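Local coordinates for protein 3-alpha-hydroxysteroid dehydrogenase (Pseudomonas sp., PDB 2DKN) that catalyses the NAD-dependent, reversible oxidation of 3-alpha-hydroxysteroids to 3-oxosteroids, as a short-chain dehydrogenase with a Rossmann fold, at residues K18-R23 and A223-L228. Residues are numbered along the deposited sequence; the frame is centred on the assembly and turned at random.
Sequences KELLAR and AIAFLL
Leu20 and Leu21 meet Ala225 and Leu228 where two helices lie side by side on one face of the parallel sheet of a Rossmann fold, the scaffold of the short-chain dehydrogenases. Residues 18-23 end the helix that follows the first strand; residues 223-228 end the helix that precedes the last strand. The axes of the two segments approach to 10.6 Å and cross at -50°, and the backbones come nearest at Leu21 and Ala225, whose CA atoms are 7.4 Å apart.

The contact is wholly apolar, with no hydrogen bond across it. Ala225 is the small residue in the middle: its CB faces two leucine methyls, CD2 of Leu20 and, at 4.2 Å, CD2 of Leu21. The other branch of Leu21, CD1, lies 4.2 Å from CD2 of Leu228, so the forked end of this buried side chain serves two residues a turn apart. Leu21 and Leu228 also rest on Ile4 of strand 3-7, which lies beneath both on the sheet side. Leu20 additionally packs along the earlier turns of helix 217-228, against Arg218, Ala221 and Glu222.

Beyond this interface, Phe226 stacks its ring on Phe226 of the second subunit, placing helix 217-228 between helix 12-23 and the dimer partner. The side chain of Leu20 lies about 13 Å from the bound NADH. With CG of Leu20 anti to the backbone N (chi1 -174°), its CD2 methyl reaches across to 3.9 Å from CB of Ala225.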
ATOM      1  N   LYS A  18      18.363   2.975  -5.836  1.00  8.59           N
ATOM      2  CA  LYS A  18      19.282   3.498  -6.846  1.00 10.51           C
ATOM      3  C   LYS A  18      19.846   2.338  -7.666  1.00 11.15           C
ATOM      4  O   LYS A  18      19.886   2.387  -8.892  1.00 10.58           O
ATOM      5  CB  LYS A  18      20.419   4.273  -6.165  1.00 11.29           C
ATOM      6  CG  LYS A  18      21.673   4.534  -7.021  1.00 13.30           C
ATOM      7  CD  LYS A  18      22.712   5.328  -6.200  1.00 13.65           C
ATOM      8  CE  LYS A  18      23.393   4.408  -5.150  1.00 15.94           C
ATOM      9  NZ  LYS A  18      24.404   5.064  -4.199  1.00 14.40           N
ATOM     10  N   GLU A  19      20.266   1.284  -6.975  1.00 10.93           N
ATOM     11  CA  GLU A  19      20.824   0.108  -7.639  1.00 13.18           C
ATOM     12  C   GLU A  19      19.775  -0.598  -8.500  1.00 12.44           C
ATOM     13  O   GLU A  19      20.019  -0.912  -9.667  1.00 11.71           O
ATOM     14  CB  GLU A  19      21.353  -0.831  -6.579  1.00 16.66           C
ATOM     15  CG  GLU A  19      21.897  -2.139  -7.090  1.00 23.12           C
ATOM     16  CD  GLU A  19      22.686  -2.845  -6.007  1.00 26.95           C
ATOM     17  OE1 GLU A  19      23.781  -2.350  -5.656  1.00 30.29           O
ATOM     18  OE2 GLU A  19      22.215  -3.883  -5.497  1.00 29.81           O
ATOM     19  N   LEU A  20      18.610  -0.852  -7.918  1.00 11.68           N
ATOM     20  CA  LEU A  20      17.495  -1.462  -8.662  1.00 11.58           C
ATOM     21  C   LEU A  20      17.164  -0.722  -9.972  1.00 11.57           C
ATOM     22  O   LEU A  20      17.098  -1.332 -11.044  1.00 10.91           O
ATOM     23  CB  LEU A  20      16.258  -1.564  -7.750  1.00 12.68           C
ATOM     24  CG  LEU A  20      15.009  -2.295  -8.267  1.00 13.69           C
ATOM     25  CD1 LEU A  20      14.053  -2.568  -7.102  1.00 15.24           C
ATOM     26  CD2 LEU A  20      14.298  -1.491  -9.338  1.00 15.18           C
ATOM     27  N   LEU A  21      16.934   0.589  -9.890  1.00 10.12           N
ATOM     28  CA  LEU A  21      16.580   1.388 -11.069  1.00  9.84           C
ATOM     29  C   LEU A  21      17.698   1.454 -12.105  1.00 10.37           C
ATOM     30  O   LEU A  21      17.444   1.444 -13.309  1.00 10.49           O
ATOM     31  CB  LEU A  21      16.193   2.813 -10.656  1.00  9.09           C
ATOM     32  CG  LEU A  21      14.889   2.893  -9.832  1.00  8.35           C
ATOM     33  CD1 LEU A  21      14.659   4.325  -9.334  1.00  8.96           C
ATOM     34  CD2 LEU A  21      13.646   2.393 -10.600  1.00 10.09           C
ATOM     35  N   ALA A  22      18.936   1.547 -11.628  1.00 10.42           N
ATOM     36  CA  ALA A  22      20.081   1.659 -12.533  1.00 12.35           C
ATOM     37  C   ALA A  22      20.198   0.373 -13.376  1.00 13.52           C
ATOM     38  O   ALA A  22      20.375   0.422 -14.603  1.00 13.46           O
ATOM     39  CB  ALA A  22      21.345   1.898 -11.741  1.00 11.55           C
ATOM     40  N   ARG A  23      20.077  -0.767 -12.700  1.00 15.18           N
ATOM     41  CA  ARG A  23      20.130  -2.075 -13.357  1.00 17.53           C
ATOM     42  C   ARG A  23      19.012  -2.303 -14.355  1.00 18.02           C
ATOM     43  O   ARG A  23      19.183  -3.017 -15.346  1.00 18.29           O
ATOM     44  CB  ARG A  23      20.162  -3.179 -12.319  1.00 19.02           C
ATOM     45  CG  ARG A  23      21.478  -3.189 -11.612  1.00 22.64           C
ATOM     46  CD  ARG A  23      21.545  -4.215 -10.537  1.00 26.37           C
ATOM     47  NE  ARG A  23      22.693  -3.960  -9.670  1.00 30.94           N
ATOM     48  CZ  ARG A  23      22.857  -4.527  -8.482  1.00 32.76           C
ATOM     49  NH1 ARG A  23      23.925  -4.234  -7.751  1.00 33.80           N
ATOM     50  NH2 ARG A  23      21.944  -5.384  -8.028  1.00 33.54           N
ATOM     51  N   ALA A 223       8.695  -2.057  -4.049  1.00  6.90           N
ATOM     52  CA  ALA A 223       7.397  -1.368  -3.922  1.00  6.42           C
ATOM     53  C   ALA A 223       7.452   0.070  -4.465  1.00  5.73           C
ATOM     54  O   ALA A 223       6.525   0.539  -5.156  1.00  6.99           O
ATOM     55  CB  ALA A 223       6.946  -1.385  -2.494  1.00  5.93           C
ATOM     56  N   ILE A 224       8.528   0.781  -4.165  1.00  4.66           N
ATOM     57  CA  ILE A 224       8.685   2.134  -4.698  1.00  4.92           C
ATOM     58  C   ILE A 224       8.766   2.132  -6.229  1.00  5.96           C
ATOM     59  O   ILE A 224       8.113   2.947  -6.902  1.00  4.84           O
ATOM     60  CB  ILE A 224       9.930   2.824  -4.109  1.00  5.69           C
ATOM     61  CG1 ILE A 224       9.789   2.969  -2.588  1.00  5.05           C
ATOM     62  CG2 ILE A 224      10.175   4.191  -4.784  1.00  5.46           C
ATOM     63  CD1 ILE A 224      11.113   3.390  -1.899  1.00  4.95           C
ATOM     64  N   ALA A 225       9.567   1.217  -6.778  1.00  5.79           N
ATOM     65  CA  ALA A 225       9.743   1.140  -8.234  1.00  6.48           C
ATOM     66  C   ALA A 225       8.401   0.840  -8.908  1.00  6.51           C
ATOM     67  O   ALA A 225       8.095   1.383  -9.974  1.00  6.60           O
ATOM     68  CB  ALA A 225      10.750   0.061  -8.598  1.00  7.35           C
ATOM     69  N   PHE A 226       7.615  -0.034  -8.287  1.00  6.30           N
ATOM     70  CA  PHE A 226       6.283  -0.319  -8.824  1.00  7.25           C
ATOM     71  C   PHE A 226       5.434   0.948  -8.902  1.00  7.03           C
ATOM     72  O   PHE A 226       4.794   1.212  -9.925  1.00  7.16           O
ATOM     73  CB  PHE A 226       5.558  -1.408  -8.023  1.00  6.59           C
ATOM     74  CG  PHE A 226       4.086  -1.493  -8.336  1.00  7.83           C
ATOM     75  CD1 PHE A 226       3.143  -1.057  -7.395  1.00  8.70           C
ATOM     76  CD2 PHE A 226       3.643  -2.017  -9.557  1.00  9.25           C
ATOM     77  CE1 PHE A 226       1.761  -1.122  -7.657  1.00  8.60           C
ATOM     78  CE2 PHE A 226       2.257  -2.094  -9.834  1.00  8.92           C
ATOM     79  CZ  PHE A 226       1.324  -1.635  -8.878  1.00  8.24           C
ATOM     80  N   LEU A 227       5.389   1.703  -7.806  1.00  5.59           N
ATOM     81  CA  LEU A 227       4.559   2.909  -7.753  1.00  6.34           C
ATOM     82  C   LEU A 227       5.058   3.986  -8.700  1.00  5.86           C
ATOM     83  O   LEU A 227       4.275   4.815  -9.163  1.00  6.66           O
ATOM     84  CB  LEU A 227       4.440   3.444  -6.321  1.00  5.24           C
ATOM     85  CG  LEU A 227       3.680   2.515  -5.349  1.00  6.36           C
ATOM     86  CD1 LEU A 227       3.834   3.051  -3.943  1.00  5.38           C
ATOM     87  CD2 LEU A 227       2.201   2.450  -5.730  1.00  7.10           C
ATOM     88  N   LEU A 228       6.353   3.971  -9.005  1.00  6.93           N
ATOM     89  CA  LEU A 228       6.921   4.927  -9.972  1.00  7.55           C
ATOM     90  C   LEU A 228       6.520   4.656 -11.412  1.00  7.78           C
ATOM     91  O   LEU A 228       6.487   5.589 -12.265  1.00  6.70           O
ATOM     92  CB  LEU A 228       8.447   4.862  -9.903  1.00  8.06           C
ATOM     93  CG  LEU A 228       9.314   5.974  -9.306  1.00 12.16           C
ATOM     94  CD1 LEU A 228       8.639   7.035  -8.458  1.00 10.78           C
ATOM     95  CD2 LEU A 228      10.612   5.445  -8.709  1.00  9.44           C
TER